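Local coordinates for Wnt inhibitor of Dorsal protein (Drosophila melanogaster, PDB 4KRR) that probably acts as a secreted Wnt-family ligand for frizzled seven-transmembrane receptors, seen here as its N-terminal domain and linker, at residues S22-F27 with W32-Q37; L6-I11 with K106-G111. All coordinates share one frame; numbering follows the deposited sequence.

Contact 1 of 2, residues S22-F27 with W32-Q37; sequences SCQQSF and WNCPSQ
C23, near the C-terminal end of helix 8-26, is joined to C34 by a disulfide that closes the short loop leading into helix 36-44, a disulfide-closed turn between two helices of the Wnt N-terminal domain. The SG atoms of C23 and C34 are 2.0 Å apart, with a chi3 of 119°. In both cysteines SG lies anti to the backbone N (chi1 -180° for C23 and -174° for C34), which directs the two CB-SG bonds into the gap between the segments; F39 of the second helix touches both residues.

The aromatic contact is T-shaped. W32 sends the CE3-CZ3 edge of its indole against one face of F27, with six-membered ring centroids 5.1 Å apart. C23 SG also reaches W32 CH2 at 3.8 Å, approaching the indole obliquely. Y57 and Y169 make further edge-to-face contacts with F27, while W32 NE1 is hydrogen-bonded to D38.

Polar contacts are slighter. Extended beyond CG, the Q24 side chain runs alongside the loop, and its NE2 gives a weak hydrogen bond to C34 O (3.3 Å). Just past the helix end, F27 O accepts a CA-H...O contact from N33, whose CA stands 3.1 Å away.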
ATOM      1  N   SER A  22      -1.198  -0.204  11.355  1.00 47.01           N
ATOM      2  CA  SER A  22      -1.107  -1.562  10.835  1.00 54.02           C
ATOM      3  C   SER A  22       0.268  -2.154  11.119  1.00 48.46           C
ATOM      4  O   SER A  22       0.395  -3.337  11.439  1.00 45.66           O
ATOM      5  CB  SER A  22      -1.398  -1.582   9.333  1.00 45.73           C
ATOM      6  OG  SER A  22      -2.738  -1.199   9.069  1.00 51.24           O
ATOM      7  N   CYS A  23       1.292  -1.315  11.004  1.00 46.55           N
ATOM      8  CA  CYS A  23       2.669  -1.720  11.244  1.00 45.19           C
ATOM      9  C   CYS A  23       2.887  -2.104  12.709  1.00 50.06           C
ATOM     10  O   CYS A  23       3.476  -3.143  13.005  1.00 49.38           O
ATOM     11  CB  CYS A  23       3.619  -0.586  10.843  1.00 42.08           C
ATOM     12  SG  CYS A  23       5.373  -0.934  11.071  1.00 43.99           S
ATOM     13  N   GLN A  24       2.405  -1.265  13.622  1.00 43.22           N
ATOM     14  CA  GLN A  24       2.571  -1.516  15.050  1.00 45.46           C
ATOM     15  C   GLN A  24       1.747  -2.716  15.513  1.00 63.03           C
ATOM     16  O   GLN A  24       2.108  -3.396  16.472  1.00 55.15           O
ATOM     17  CB  GLN A  24       2.210  -0.271  15.868  1.00 48.80           C
ATOM     18  CG  GLN A  24       3.176   0.886  15.667  1.00 48.19           C
ATOM     19  CD  GLN A  24       2.927   2.043  16.612  1.00 53.21           C
ATOM     20  OE1 GLN A  24       1.788   2.322  16.987  1.00 56.86           O
ATOM     21  NE2 GLN A  24       3.997   2.724  17.007  1.00 55.68           N
ATOM     22  N   GLN A  25       0.637  -2.970  14.828  1.00 47.73           N
ATOM     23  CA  GLN A  25      -0.222  -4.099  15.161  1.00 50.01           C
ATOM     24  C   GLN A  25       0.378  -5.413  14.656  1.00 49.18           C
ATOM     25  O   GLN A  25       0.343  -6.430  15.349  1.00 49.73           O
ATOM     26  CB  GLN A  25      -1.619  -3.888  14.577  1.00 52.42           C
ATOM     27  CG  GLN A  25      -2.551  -5.079  14.716  1.00 84.25           C
ATOM     28  CD  GLN A  25      -3.939  -4.784  14.189  1.00 97.64           C
ATOM     29  OE1 GLN A  25      -4.409  -3.651  14.261  1.00110.52           O
ATOM     30  NE2 GLN A  25      -4.600  -5.797  13.648  1.00 98.82           N
ATOM     31  N   SER A  26       0.950  -5.382  13.456  1.00 53.04           N
ATOM     32  CA  SER A  26       1.530  -6.584  12.864  1.00 58.61           C
ATOM     33  C   SER A  26       2.860  -6.979  13.503  1.00 59.90           C
ATOM     34  O   SER A  26       3.272  -8.138  13.430  1.00 50.86           O
ATOM     35  CB  SER A  26       1.705  -6.410  11.353  1.00 48.86           C
ATOM     36  OG  SER A  26       0.451  -6.264  10.708  1.00 57.22           O
ATOM     37  N   PHE A  27       3.526  -6.014  14.129  1.00 45.98           N
ATOM     38  CA  PHE A  27       4.853  -6.255  14.688  1.00 47.46           C
ATOM     39  C   PHE A  27       4.903  -6.136  16.205  1.00 53.23           C
ATOM     40  O   PHE A  27       5.982  -6.183  16.793  1.00 58.10           O
ATOM     41  CB  PHE A  27       5.881  -5.311  14.057  1.00 45.87           C
ATOM     42  CG  PHE A  27       6.286  -5.703  12.667  1.00 42.43           C
ATOM     43  CD1 PHE A  27       5.531  -5.312  11.574  1.00 34.13           C
ATOM     44  CD2 PHE A  27       7.419  -6.468  12.454  1.00 40.32           C
ATOM     45  CE1 PHE A  27       5.900  -5.677  10.294  1.00 43.57           C
ATOM     46  CE2 PHE A  27       7.794  -6.835  11.175  1.00 32.42           C
ATOM     47  CZ  PHE A  27       7.034  -6.440  10.094  1.00 43.55           C
ATOM     48  N   TRP A  32      11.721  -6.028  16.466  1.00 52.67           N
ATOM     49  CA  TRP A  32      11.439  -4.725  15.899  1.00 53.56           C
ATOM     50  C   TRP A  32       9.927  -4.570  15.905  1.00 42.14           C
ATOM     51  O   TRP A  32       9.242  -5.033  14.994  1.00 48.56           O
ATOM     52  CB  TRP A  32      11.992  -4.612  14.479  1.00 56.98           C
ATOM     53  CG  TRP A  32      11.770  -3.264  13.886  1.00 57.39           C
ATOM     54  CD1 TRP A  32      12.490  -2.132  14.133  1.00 54.14           C
ATOM     55  CD2 TRP A  32      10.751  -2.898  12.950  1.00 50.33           C
ATOM     56  NE1 TRP A  32      11.983  -1.083  13.407  1.00 45.74           N
ATOM     57  CE2 TRP A  32      10.915  -1.526  12.673  1.00 47.21           C
ATOM     58  CE3 TRP A  32       9.717  -3.596  12.319  1.00 46.16           C
ATOM     59  CZ2 TRP A  32      10.084  -0.839  11.790  1.00 49.21           C
ATOM     60  CZ3 TRP A  32       8.893  -2.911  11.443  1.00 41.33           C
ATOM     61  CH2 TRP A  32       9.080  -1.548  11.188  1.00 38.21           C
ATOM     62  N   ASN A  33       9.407  -3.941  16.954  1.00 45.50           N
ATOM     63  CA  ASN A  33       7.966  -3.808  17.122  1.00 46.28           C
ATOM     64  C   ASN A  33       7.401  -2.563  16.451  1.00 49.37           C
ATOM     65  O   ASN A  33       6.405  -2.002  16.907  1.00 49.86           O
ATOM     66  CB  ASN A  33       7.591  -3.830  18.606  1.00 52.40           C
ATOM     67  CG  ASN A  33       8.252  -2.715  19.391  1.00 58.21           C
ATOM     68  OD1 ASN A  33       9.252  -2.143  18.959  1.00 59.49           O
ATOM     69  ND2 ASN A  33       7.697  -2.405  20.557  1.00 54.33           N
ATOM     70  N   CYS A  34       8.044  -2.145  15.363  1.00 45.02           N
ATOM     71  CA  CYS A  34       7.650  -0.948  14.626  1.00 40.02           C
ATOM     72  C   CYS A  34       7.479   0.275  15.532  1.00 43.25           C
ATOM     73  O   CYS A  34       6.385   0.835  15.617  1.00 48.63           O
ATOM     74  CB  CYS A  34       6.357  -1.214  13.848  1.00 40.84           C
ATOM     75  SG  CYS A  34       5.830   0.117  12.744  1.00 46.02           S
ATOM     76  N   PRO A  35       8.556   0.688  16.227  1.00 48.06           N
ATOM     77  CA  PRO A  35       8.424   1.874  17.080  1.00 43.45           C
ATOM     78  C   PRO A  35       8.122   3.109  16.239  1.00 41.72           C
ATOM     79  O   PRO A  35       8.703   3.274  15.167  1.00 45.77           O
ATOM     80  CB  PRO A  35       9.805   1.994  17.731  1.00 44.08           C
ATOM     81  CG  PRO A  35      10.728   1.296  16.803  1.00 43.57           C
ATOM     82  CD  PRO A  35       9.934   0.167  16.217  1.00 44.86           C
ATOM     83  N   SER A  36       7.215   3.953  16.724  1.00 46.16           N
ATOM     84  CA  SER A  36       6.751   5.117  15.971  1.00 53.47           C
ATOM     85  C   SER A  36       7.891   6.021  15.502  1.00 52.59           C
ATOM     86  O   SER A  36       7.849   6.555  14.394  1.00 53.68           O
ATOM     87  CB  SER A  36       5.740   5.917  16.795  1.00 42.98           C
ATOM     88  OG  SER A  36       6.268   6.248  18.066  1.00 76.78           O
ATOM     89  N   GLN A  37       8.908   6.178  16.343  1.00 54.44           N
ATOM     90  CA  GLN A  37      10.052   7.021  16.013  1.00 51.40           C
ATOM     91  C   GLN A  37      10.770   6.508  14.771  1.00 51.09           C
ATOM     92  O   GLN A  37      11.063   7.273  13.852  1.00 46.26           O
ATOM     93  CB  GLN A  37      11.014   7.101  17.191  1.00 45.44           C
TER

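Contact 2 of 2, residues L6-I11 with K106-G111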
ATOM      1  N   LEU A   6      -7.247  17.779  -4.929  1.00 81.17           N
ATOM      2  CA  LEU A   6      -6.277  16.856  -4.357  1.00 83.48           C
ATOM      3  C   LEU A   6      -5.197  17.550  -3.529  1.00 86.68           C
ATOM      4  O   LEU A   6      -4.494  18.431  -4.020  1.00 90.10           O
ATOM      5  CB  LEU A   6      -5.620  16.015  -5.457  1.00 77.85           C
ATOM      6  CG  LEU A   6      -4.404  15.182  -5.050  1.00 70.47           C
ATOM      7  CD1 LEU A   6      -4.783  14.158  -3.990  1.00 76.24           C
ATOM      8  CD2 LEU A   6      -3.806  14.503  -6.269  1.00 71.66           C
ATOM      9  N   SER A   7      -5.075  17.138  -2.270  1.00 77.82           N
ATOM     10  CA  SER A   7      -4.014  17.616  -1.392  1.00 62.60           C
ATOM     11  C   SER A   7      -3.144  16.446  -0.955  1.00 71.90           C
ATOM     12  O   SER A   7      -3.589  15.580  -0.201  1.00 81.29           O
ATOM     13  CB  SER A   7      -4.602  18.304  -0.162  1.00 73.73           C
ATOM     14  OG  SER A   7      -3.585  18.607   0.780  1.00 86.17           O
ATOM     15  N   TRP A   8      -1.903  16.416  -1.431  1.00 62.84           N
ATOM     16  CA  TRP A   8      -0.999  15.321  -1.102  1.00 59.79           C
ATOM     17  C   TRP A   8      -0.591  15.327   0.367  1.00 63.63           C
ATOM     18  O   TRP A   8      -0.204  14.296   0.913  1.00 74.97           O
ATOM     19  CB  TRP A   8       0.233  15.335  -2.010  1.00 51.87           C
ATOM     20  CG  TRP A   8      -0.027  14.730  -3.356  1.00 61.85           C
ATOM     21  CD1 TRP A   8      -0.141  15.389  -4.545  1.00 62.20           C
ATOM     22  CD2 TRP A   8      -0.221  13.339  -3.646  1.00 66.58           C
ATOM     23  NE1 TRP A   8      -0.385  14.494  -5.559  1.00 63.74           N
ATOM     24  CE2 TRP A   8      -0.440  13.230  -5.034  1.00 65.21           C
ATOM     25  CE3 TRP A   8      -0.226  12.177  -2.868  1.00 57.35           C
ATOM     26  CZ2 TRP A   8      -0.663  12.005  -5.660  1.00 62.21           C
ATOM     27  CZ3 TRP A   8      -0.447  10.962  -3.492  1.00 56.06           C
ATOM     28  CH2 TRP A   8      -0.663  10.885  -4.874  1.00 58.78           C
ATOM     29  N   GLU A   9      -0.688  16.489   1.002  1.00 58.77           N
ATOM     30  CA  GLU A   9      -0.372  16.614   2.421  1.00 69.72           C
ATOM     31  C   GLU A   9      -1.376  15.846   3.278  1.00 73.77           C
ATOM     32  O   GLU A   9      -0.997  15.137   4.210  1.00 65.97           O
ATOM     33  CB  GLU A   9      -0.342  18.087   2.832  1.00 77.80           C
ATOM     34  CG  GLU A   9      -0.158  18.316   4.325  1.00 86.35           C
ATOM     35  CD  GLU A   9      -0.062  19.787   4.681  1.00 97.61           C
ATOM     36  OE1 GLU A   9       0.828  20.474   4.136  1.00 94.64           O
ATOM     37  OE2 GLU A   9      -0.877  20.258   5.503  1.00104.78           O
ATOM     38  N   ASP A  10      -2.656  15.986   2.953  1.00 76.98           N
ATOM     39  CA  ASP A  10      -3.712  15.316   3.703  1.00 80.12           C
ATOM     40  C   ASP A  10      -3.746  13.820   3.409  1.00 73.94           C
ATOM     41  O   ASP A  10      -3.938  13.006   4.311  1.00 77.20           O
ATOM     42  CB  ASP A  10      -5.071  15.946   3.393  1.00 89.36           C
ATOM     43  CG  ASP A  10      -5.109  17.427   3.708  1.00106.19           C
ATOM     44  OD1 ASP A  10      -4.326  17.872   4.572  1.00110.23           O
ATOM     45  OD2 ASP A  10      -5.923  18.146   3.091  1.00113.64           O
ATOM     46  N   ILE A  11      -3.563  13.467   2.140  1.00 60.32           N
ATOM     47  CA  ILE A  11      -3.571  12.070   1.722  1.00 59.99           C
ATOM     48  C   ILE A  11      -2.441  11.288   2.386  1.00 59.44           C
ATOM     49  O   ILE A  11      -2.665  10.221   2.962  1.00 54.62           O
ATOM     50  CB  ILE A  11      -3.457  11.940   0.190  1.00 54.46           C
ATOM     51  CG1 ILE A  11      -4.725  12.470  -0.480  1.00 61.39           C
ATOM     52  CG2 ILE A  11      -3.230  10.492  -0.209  1.00 63.46           C
ATOM     53  CD1 ILE A  11      -5.968  11.674  -0.137  1.00 67.11           C
ATOM     54  N   LYS A 106       3.221   9.397 -10.339  1.00 56.56           N
ATOM     55  CA  LYS A 106       3.464  10.740 -10.844  1.00 45.80           C
ATOM     56  C   LYS A 106       4.077  11.602  -9.751  1.00 58.39           C
ATOM     57  O   LYS A 106       5.118  12.227  -9.951  1.00 62.15           O
ATOM     58  CB  LYS A 106       2.161  11.378 -11.317  1.00 59.58           C
ATOM     59  CG  LYS A 106       2.123  11.718 -12.795  1.00 73.24           C
ATOM     60  CD  LYS A 106       1.657  10.533 -13.620  1.00 84.00           C
ATOM     61  CE  LYS A 106       1.183  10.981 -14.993  1.00 91.95           C
ATOM     62  NZ  LYS A 106       0.514   9.879 -15.738  1.00 93.78           N
ATOM     63  N   HIS A 107       3.417  11.634  -8.596  1.00 54.22           N
ATOM     64  CA  HIS A 107       3.869  12.447  -7.474  1.00 53.71           C
ATOM     65  C   HIS A 107       5.203  11.931  -6.962  1.00 57.51           C
ATOM     66  O   HIS A 107       6.234  12.587  -7.111  1.00 69.95           O
ATOM     67  CB  HIS A 107       2.831  12.431  -6.351  1.00 52.75           C
ATOM     68  CG  HIS A 107       3.126  13.391  -5.241  1.00 60.63           C
ATOM     69  ND1 HIS A 107       3.155  14.757  -5.426  1.00 65.47           N
ATOM     70  CD2 HIS A 107       3.402  13.184  -3.931  1.00 63.21           C
ATOM     71  CE1 HIS A 107       3.438  15.349  -4.279  1.00 65.87           C
ATOM     72  NE2 HIS A 107       3.594  14.417  -3.356  1.00 63.59           N
ATOM     73  N   PHE A 108       5.179  10.750  -6.359  1.00 58.69           N
ATOM     74  CA  PHE A 108       6.405  10.091  -5.938  1.00 55.70           C
ATOM     75  C   PHE A 108       7.042   9.461  -7.165  1.00 48.46           C
ATOM     76  O   PHE A 108       6.384   9.287  -8.186  1.00 65.58           O
ATOM     77  CB  PHE A 108       6.109   9.038  -4.872  1.00 52.27           C
ATOM     78  CG  PHE A 108       5.330   9.567  -3.703  1.00 61.38           C
ATOM     79  CD1 PHE A 108       5.978  10.160  -2.632  1.00 62.03           C
ATOM     80  CD2 PHE A 108       3.946   9.479  -3.677  1.00 61.85           C
ATOM     81  CE1 PHE A 108       5.262  10.651  -1.555  1.00 59.21           C
ATOM     82  CE2 PHE A 108       3.223   9.969  -2.604  1.00 50.27           C
ATOM     83  CZ  PHE A 108       3.882  10.555  -1.541  1.00 58.07           C
ATOM     84  N   GLY A 109       8.322   9.124  -7.072  1.00 53.45           N
ATOM     85  CA  GLY A 109       9.047   8.622  -8.224  1.00 69.97           C
ATOM     86  C   GLY A 109       8.618   7.232  -8.649  1.00 71.53           C
ATOM     87  O   GLY A 109       7.802   6.589  -7.991  1.00 64.51           O
ATOM     88  N   SER A 110       9.172   6.767  -9.761  1.00 77.25           N
ATOM     89  CA  SER A 110       8.934   5.405 -10.213  1.00 62.93           C
ATOM     90  C   SER A 110       9.906   4.457  -9.515  1.00 59.11           C
ATOM     91  O   SER A 110       9.590   3.295  -9.268  1.00 53.50           O
ATOM     92  CB  SER A 110       9.089   5.313 -11.730  1.00 69.32           C
ATOM     93  OG  SER A 110       8.952   3.976 -12.173  1.00 80.87           O
ATOM     94  N   GLY A 111      11.090   4.968  -9.192  1.00 57.80           N
ATOM     95  CA  GLY A 111      12.083   4.195  -8.468  1.00 47.25           C
ATOM     96  C   GLY A 111      12.907   3.282  -9.356  1.00 47.70           C
ATOM     97  O   GLY A 111      12.611   3.103 -10.537  1.00 44.13           O
TER
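W8 O takes a hydrogen bond from T12 OG1 one turn further along helix 8-26, while the indole of W8 stacks on H107 in an aromatic cluster of W8, H107 and F108. The cluster ties the first turn of helix 8-26 to the C-terminal end of helix 97-107 at the surface of the Wnt N-terminal domain. Imidazole and pyrrole stack face to face, nearly parallel at 5°, with centroids 3.6 Å apart and H107 ND1 3.5 Å from W8 CD1.

Because CG of H107 is anti to its own main-chain nitrogen (chi1 -172°), the ring extends across to W8, and the two side chains overlap head to tail. Each therefore also lays its CB over the other's aromatic system in a CH-pi contact: H107 CB is 3.9 Å from the centroid of the W8 benzene ring, and W8 CB is 4.1 Å from that of the imidazole.

L6 CG lies over the other indole face, nearer its border than its middle, and L70 of helix 53-75 touches both L6 and W8. F108, the first residue past its helix, turns its edge toward the face of the W8 benzene ring, offset and with planes at 85°, its CE2 approaching W8 CZ3 to 3.9 Å.

In the fold
Both contacts draw on helix 8-26, contact 2 at its N-terminal start and contact 1 at its C-terminal end, and their centres are about 23 Å apart. The nearest atoms are about 13 Å from one another, so the two do not touch. Along the chain the order is 6-11, 22-27, 32-37 and 106-111: contact 1 is local, bridging a short loop, whereas contact 2 brings together parts of the chain 95 residues apart. Helix 53-75 packs beside both, through Y57 and V58 near contact 1 and I66 and L70 near contact 2. Helix 8-26 thus meets other parts of the helix-rich N-terminal domain near both ends, through a disulfide at one and aromatic stacking at the other.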